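Long-range contact in PBP domain-containing protein (Vibrio parahaemolyticus, PDB 3MUQ), which is of unknown function but, as a member of the periplasmic binding protein superfamily, probably binds a small ligand between two lobes: residues Y23-V36 with A218-I232. Numbering follows the deposited sequence.
Sequences YLLPQFEKDTGYKV and AFSDWLVNPRGQELI
Helix 20-32, the first long helix of a periplasmic-binding-protein lobe, packs against the C-terminal helices 213-224 and 226-236, with Trp222 lodged as a knob among Leu24, Gln27, Phe28 and Asp31. Phe28 CB stands over the six-membered ring of the indole, 3.7 Å from its centroid, while the edge of the Phe28 ring is turned toward the face of the five-membered ring in an edge-to-face pair, the planes 61° apart. With CG anti to the backbone N (chi1 -178°), the indole of Trp222 extends off its helix toward helix 20-32, and NE1 gives a fairly straight bond of 3.0 Å to Asp31 OD2, on the anti lone pair of the carboxylate. Arg227 makes a side-on, two-nitrogen salt bridge with the same carboxylate, NE to Asp31 OD2 and NH2 to Asp31 OD1 (both 3.0 Å), each from above the carboxylate plane. Gln27 NE2 comes to Asp31 OD1 from the opposite face to NH2, so each oxygen of this buried acid takes two good hydrogen bonds, an environment likely to favour its ionised form. On the Phe28 ring, Phe219 CD1 sits over the centre of one face, the two ring planes 43° apart, and Phe219 itself receives Val36 CG2 over one face. Nearer the start of the helix, Leu24 CD2 packs 3.5 Å from Leu231 CB, and Leu24 CD1 lies 3.7 Å from Leu223 CD2; Leu231 sends CD1 to Gln27 CB and CD2 to the Tyr23 ring edge. Leu223 and Ile232 continue onto Leu81 of strand 78-90, whereas Pro226 faces Arg236 of the second subunit. The C-terminal helices thus pack on a helix that follows the first strand, and both chain ends build one lobe, as in the two-lobed periplasmic-binding-protein fold.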
loop_
_atom_site.group_PDB
_atom_site.type_symbol
_atom_site.label_atom_id
_atom_site.label_comp_id
_atom_site.label_asym_id
_atom_site.label_seq_id
_atom_site.Cartn_x
_atom_site.Cartn_y
_atom_site.Cartn_z
ATOM N N TYR A 23 -11.533 6.466 10.489
ATOM C CA TYR A 23 -10.117 6.561 10.820
ATOM C C TYR A 23 -9.383 7.550 9.903
ATOM O O TYR A 23 -8.445 8.217 10.322
ATOM C CB TYR A 23 -9.489 5.175 10.680
ATOM C CG TYR A 23 -8.263 4.931 11.524
ATOM C CD1 TYR A 23 -8.216 3.866 12.422
ATOM C CD2 TYR A 23 -7.147 5.758 11.426
ATOM C CE1 TYR A 23 -7.086 3.632 13.201
ATOM C CE2 TYR A 23 -6.015 5.536 12.200
ATOM C CZ TYR A 23 -5.990 4.473 13.084
ATOM O OH TYR A 23 -4.867 4.253 13.854
ATOM N N LEU A 24 -9.811 7.633 8.648
ATOM C CA LEU A 24 -9.119 8.435 7.628
ATOM C C LEU A 24 -9.604 9.880 7.499
ATOM O O LEU A 24 -8.804 10.819 7.417
ATOM C CB LEU A 24 -9.291 7.778 6.256
ATOM C CG LEU A 24 -8.817 6.335 6.198
ATOM C CD1 LEU A 24 -8.892 5.840 4.774
ATOM C CD2 LEU A 24 -7.387 6.243 6.727
ATOM N N LEU A 25 -10.921 10.035 7.435
ATOM C CA LEU A 25 -11.529 11.288 7.003
ATOM C C LEU A 25 -11.193 12.489 7.847
ATOM O O LEU A 25 -10.941 13.558 7.297
ATOM C CB LEU A 25 -13.039 11.149 6.861
ATOM C CG LEU A 25 -13.367 10.227 5.684
ATOM C CD1 LEU A 25 -14.843 10.225 5.392
ATOM C CD2 LEU A 25 -12.584 10.664 4.474
ATOM N N PRO A 26 -11.225 12.330 9.183
ATOM C CA PRO A 26 -10.892 13.448 10.070
ATOM C C PRO A 26 -9.518 14.031 9.764
ATOM O O PRO A 26 -9.383 15.256 9.643
ATOM C CB PRO A 26 -10.904 12.801 11.459
ATOM C CG PRO A 26 -11.890 11.675 11.331
ATOM C CD PRO A 26 -11.719 11.154 9.930
ATOM N N GLN A 27 -8.507 13.172 9.621
ATOM C CA GLN A 27 -7.172 13.671 9.298
ATOM C C GLN A 27 -7.134 14.301 7.906
ATOM O O GLN A 27 -6.520 15.355 7.697
ATOM C CB GLN A 27 -6.119 12.563 9.406
ATOM C CG GLN A 27 -4.675 13.100 9.372
ATOM C CD GLN A 27 -4.391 14.059 10.523
ATOM O OE1 GLN A 27 -4.659 13.745 11.683
ATOM N NE2 GLN A 27 -3.863 15.238 10.205
ATOM N N PHE A 28 -7.797 13.664 6.947
ATOM C CA PHE A 28 -7.791 14.196 5.587
ATOM C C PHE A 28 -8.426 15.576 5.532
ATOM O O PHE A 28 -7.923 16.454 4.833
ATOM C CB PHE A 28 -8.441 13.225 4.592
ATOM C CG PHE A 28 -8.597 13.784 3.212
ATOM C CD1 PHE A 28 -7.492 13.982 2.399
ATOM C CD2 PHE A 28 -9.855 14.120 2.723
ATOM C CE1 PHE A 28 -7.627 14.502 1.112
ATOM C CE2 PHE A 28 -9.996 14.635 1.427
ATOM C CZ PHE A 28 -8.876 14.834 0.630
ATOM N N GLU A 29 -9.524 15.777 6.261
ATOM C CA GLU A 29 -10.168 17.093 6.271
ATOM C C GLU A 29 -9.269 18.108 6.945
ATOM O O GLU A 29 -9.121 19.232 6.469
ATOM C CB GLU A 29 -11.533 17.084 6.979
ATOM C CG GLU A 29 -12.231 18.457 6.921
ATOM C CD GLU A 29 -13.508 18.541 7.751
ATOM O OE1 GLU A 29 -14.050 17.489 8.143
ATOM O OE2 GLU A 29 -13.969 19.668 8.014
ATOM N N LYS A 30 -8.683 17.706 8.067
ATOM C CA LYS A 30 -7.756 18.564 8.783
ATOM C C LYS A 30 -6.634 18.974 7.841
ATOM O O LYS A 30 -6.245 20.137 7.792
ATOM C CB LYS A 30 -7.182 17.811 9.988
ATOM C CG LYS A 30 -6.082 18.541 10.752
ATOM C CD LYS A 30 -6.660 19.562 11.722
ATOM C CE LYS A 30 -5.568 20.360 12.428
ATOM N NZ LYS A 30 -6.141 21.464 13.261
ATOM N N ASP A 31 -6.113 18.014 7.088
ATOM C CA ASP A 31 -4.976 18.289 6.206
ATOM C C ASP A 31 -5.328 19.214 5.045
ATOM O O ASP A 31 -4.595 20.145 4.752
ATOM C CB ASP A 31 -4.391 16.985 5.655
ATOM C CG ASP A 31 -3.473 16.278 6.648
ATOM O OD1 ASP A 31 -3.151 16.877 7.687
ATOM O OD2 ASP A 31 -3.059 15.128 6.374
ATOM N N THR A 32 -6.451 18.960 4.383
ATOM C CA THR A 32 -6.700 19.584 3.087
ATOM C C THR A 32 -7.860 20.579 3.025
ATOM O O THR A 32 -7.934 21.374 2.101
ATOM C CB THR A 32 -6.975 18.520 2.021
ATOM O OG1 THR A 32 -8.207 17.861 2.332
ATOM C CG2 THR A 32 -5.846 17.506 1.986
ATOM N N GLY A 33 -8.765 20.517 3.988
ATOM C CA GLY A 33 -9.970 21.319 3.942
ATOM C C GLY A 33 -11.097 20.698 3.124
ATOM O O GLY A 33 -12.179 21.277 3.029
ATOM N N TYR A 34 -10.869 19.534 2.518
ATOM C CA TYR A 34 -11.949 18.902 1.765
ATOM C C TYR A 34 -12.856 18.130 2.707
ATOM O O TYR A 34 -12.385 17.515 3.670
ATOM C CB TYR A 34 -11.419 17.953 0.692
ATOM C CG TYR A 34 -10.795 18.622 -0.516
ATOM C CD1 TYR A 34 -11.570 19.305 -1.455
ATOM C CD2 TYR A 34 -9.435 18.549 -0.722
ATOM C CE1 TYR A 34 -10.979 19.901 -2.560
ATOM C CE2 TYR A 34 -8.847 19.134 -1.804
ATOM C CZ TYR A 34 -9.609 19.806 -2.721
ATOM O OH TYR A 34 -8.963 20.367 -3.799
ATOM N N LYS A 35 -14.153 18.150 2.416
ATOM C CA LYS A 35 -15.116 17.346 3.164
ATOM C C LYS A 35 -15.622 16.182 2.319
ATOM O O LYS A 35 -16.177 16.381 1.245
ATOM C CB LYS A 35 -16.298 18.210 3.600
ATOM C CG LYS A 35 -15.939 19.308 4.589
ATOM C CD LYS A 35 -17.138 20.206 4.856
ATOM C CE LYS A 35 -16.897 21.110 6.046
ATOM N NZ LYS A 35 -16.669 20.291 7.271
ATOM N N VAL A 36 -15.436 14.962 2.803
ATOM C CA VAL A 36 -15.867 13.777 2.060
ATOM C C VAL A 36 -17.239 13.275 2.523
ATOM O O VAL A 36 -17.413 12.953 3.694
ATOM C CB VAL A 36 -14.810 12.642 2.177
ATOM C CG1 VAL A 36 -15.272 11.363 1.477
ATOM C CG2 VAL A 36 -13.479 13.105 1.613
ATOM N N ALA A 218 -7.140 14.765 -5.073
ATOM C CA ALA A 218 -6.437 15.061 -3.822
ATOM C C ALA A 218 -6.634 13.933 -2.780
ATOM O O ALA A 218 -5.707 13.542 -2.078
ATOM C CB ALA A 218 -6.886 16.409 -3.256
ATOM N N PHE A 219 -7.847 13.410 -2.687
ATOM C CA PHE A 219 -8.148 12.367 -1.711
ATOM C C PHE A 219 -7.381 11.104 -2.066
ATOM O O PHE A 219 -6.773 10.471 -1.204
ATOM C CB PHE A 219 -9.663 12.100 -1.679
ATOM C CG PHE A 219 -10.106 11.190 -0.571
ATOM C CD1 PHE A 219 -9.435 11.172 0.642
ATOM C CD2 PHE A 219 -11.209 10.372 -0.735
ATOM C CE1 PHE A 219 -9.835 10.348 1.663
ATOM C CE2 PHE A 219 -11.622 9.539 0.281
ATOM C CZ PHE A 219 -10.931 9.529 1.492
ATOM N N SER A 220 -7.406 10.749 -3.349
ATOM C CA SER A 220 -6.702 9.559 -3.819
ATOM C C SER A 220 -5.201 9.707 -3.600
ATOM O O SER A 220 -4.585 8.814 -3.043
ATOM C CB SER A 220 -6.991 9.289 -5.300
ATOM O OG SER A 220 -6.225 8.189 -5.768
ATOM N N ASP A 221 -4.623 10.838 -4.030
ATOM C CA ASP A 221 -3.201 11.123 -3.806
ATOM C C ASP A 221 -2.867 11.009 -2.311
ATOM O O ASP A 221 -1.883 10.386 -1.919
ATOM C CB ASP A 221 -2.844 12.538 -4.302
ATOM C CG ASP A 221 -2.873 12.656 -5.807
ATOM O OD1 ASP A 221 -2.844 11.605 -6.487
ATOM O OD2 ASP A 221 -2.923 13.802 -6.310
ATOM N N TRP A 222 -3.702 11.603 -1.468
ATOM C CA TRP A 222 -3.465 11.542 -0.027
ATOM C C TRP A 222 -3.512 10.093 0.478
ATOM O O TRP A 222 -2.665 9.665 1.269
ATOM C CB TRP A 222 -4.496 12.409 0.693
ATOM C CG TRP A 222 -4.362 12.492 2.195
ATOM C CD1 TRP A 222 -3.640 13.416 2.907
ATOM C CD2 TRP A 222 -5.003 11.646 3.168
ATOM N NE1 TRP A 222 -3.786 13.191 4.265
ATOM C CE2 TRP A 222 -4.610 12.110 4.452
ATOM C CE3 TRP A 222 -5.861 10.546 3.082
ATOM C CZ2 TRP A 222 -5.050 11.503 5.644
ATOM C CZ3 TRP A 222 -6.306 9.946 4.264
ATOM C CH2 TRP A 222 -5.896 10.427 5.533
ATOM N N LEU A 223 -4.492 9.327 0.011
ATOM C CA LEU A 223 -4.658 7.942 0.459
ATOM C C LEU A 223 -3.464 7.047 0.157
ATOM O O LEU A 223 -3.156 6.136 0.944
ATOM C CB LEU A 223 -5.915 7.312 -0.159
ATOM C CG LEU A 223 -7.265 7.836 0.321
ATOM C CD1 LEU A 223 -8.390 7.371 -0.625
ATOM C CD2 LEU A 223 -7.513 7.376 1.741
ATOM N N VAL A 224 -2.793 7.291 -0.969
ATOM C CA VAL A 224 -1.646 6.439 -1.343
ATOM C C VAL A 224 -0.288 7.023 -0.932
ATOM O O VAL A 224 0.741 6.373 -1.081
ATOM C CB VAL A 224 -1.627 6.082 -2.852
ATOM C CG1 VAL A 224 -2.927 5.333 -3.269
ATOM C CG2 VAL A 224 -1.396 7.324 -3.699
ATOM N N ASN A 225 -0.275 8.248 -0.427
ATOM C CA ASN A 225 0.971 8.800 0.070
ATOM C C ASN A 225 1.154 8.396 1.538
ATOM O O ASN A 225 0.190 7.996 2.203
ATOM C CB ASN A 225 1.057 10.320 -0.160
ATOM C CG ASN A 225 1.523 10.686 -1.603
ATOM O OD1 ASN A 225 2.565 11.327 -1.793
ATOM N ND2 ASN A 225 0.740 10.280 -2.612
ATOM N N PRO A 226 2.393 8.462 2.038
ATOM C CA PRO A 226 2.662 7.904 3.367
ATOM C C PRO A 226 1.741 8.408 4.479
ATOM O O PRO A 226 1.436 7.629 5.382
ATOM C CB PRO A 226 4.132 8.280 3.615
ATOM C CG PRO A 226 4.720 8.279 2.255
ATOM C CD PRO A 226 3.638 8.871 1.361
ATOM N N ARG A 227 1.301 9.660 4.434
ATOM C CA ARG A 227 0.372 10.141 5.467
ATOM C C ARG A 227 -0.899 9.300 5.545
ATOM O O ARG A 227 -1.314 8.890 6.625
ATOM C CB ARG A 227 -0.009 11.609 5.250
ATOM C CG ARG A 227 1.085 12.588 5.611
ATOM C CD ARG A 227 0.740 14.015 5.166
ATOM N NE ARG A 227 -0.056 14.726 6.162
ATOM C CZ ARG A 227 0.468 15.387 7.190
ATOM N NH1 ARG A 227 1.789 15.418 7.353
ATOM N NH2 ARG A 227 -0.323 16.014 8.054
ATOM N N GLY A 228 -1.526 9.059 4.396
ATOM C CA GLY A 228 -2.753 8.294 4.361
ATOM C C GLY A 228 -2.495 6.839 4.700
ATOM O O GLY A 228 -3.282 6.195 5.418
ATOM N N GLN A 229 -1.390 6.320 4.167
ATOM C CA GLN A 229 -0.998 4.930 4.387
ATOM C C GLN A 229 -0.764 4.650 5.862
ATOM O O GLN A 229 -1.132 3.585 6.355
ATOM C CB GLN A 229 0.262 4.581 3.583
ATOM C CG GLN A 229 0.002 4.461 2.076
ATOM C CD GLN A 229 -0.911 3.292 1.742
ATOM O OE1 GLN A 229 -0.587 2.133 2.024
ATOM N NE2 GLN A 229 -2.056 3.586 1.140
ATOM N N GLU A 230 -0.151 5.594 6.567
ATOM C CA GLU A 230 0.054 5.432 8.012
ATOM C C GLU A 230 -1.280 5.145 8.705
ATOM O O GLU A 230 -1.389 4.230 9.542
ATOM C CB GLU A 230 0.701 6.686 8.598
ATOM C CG GLU A 230 1.161 6.570 10.044
ATOM C CD GLU A 230 1.824 7.847 10.542
ATOM O OE1 GLU A 230 1.782 8.865 9.816
ATOM O OE2 GLU A 230 2.390 7.836 11.659
ATOM N N LEU A 231 -2.306 5.911 8.337
ATOM C CA LEU A 231 -3.623 5.751 8.954
ATOM C C LEU A 231 -4.323 4.465 8.539
ATOM O O LEU A 231 -4.950 3.796 9.367
ATOM C CB LEU A 231 -4.505 6.956 8.644
ATOM C CG LEU A 231 -3.887 8.220 9.241
ATOM C CD1 LEU A 231 -4.554 9.487 8.703
ATOM C CD2 LEU A 231 -3.955 8.138 10.751
ATOM N N ILE A 232 -4.227 4.129 7.254
ATOM C CA ILE A 232 -4.771 2.873 6.747
ATOM C C ILE A 232 -4.138 1.668 7.458
ATOM O O ILE A 232 -4.836 0.733 7.888
ATOM C CB ILE A 232 -4.552 2.768 5.221
ATOM C CG1 ILE A 232 -5.439 3.788 4.500
ATOM C CG2 ILE A 232 -4.811 1.345 4.717
ATOM C CD1 ILE A 232 -5.170 3.875 3.019
#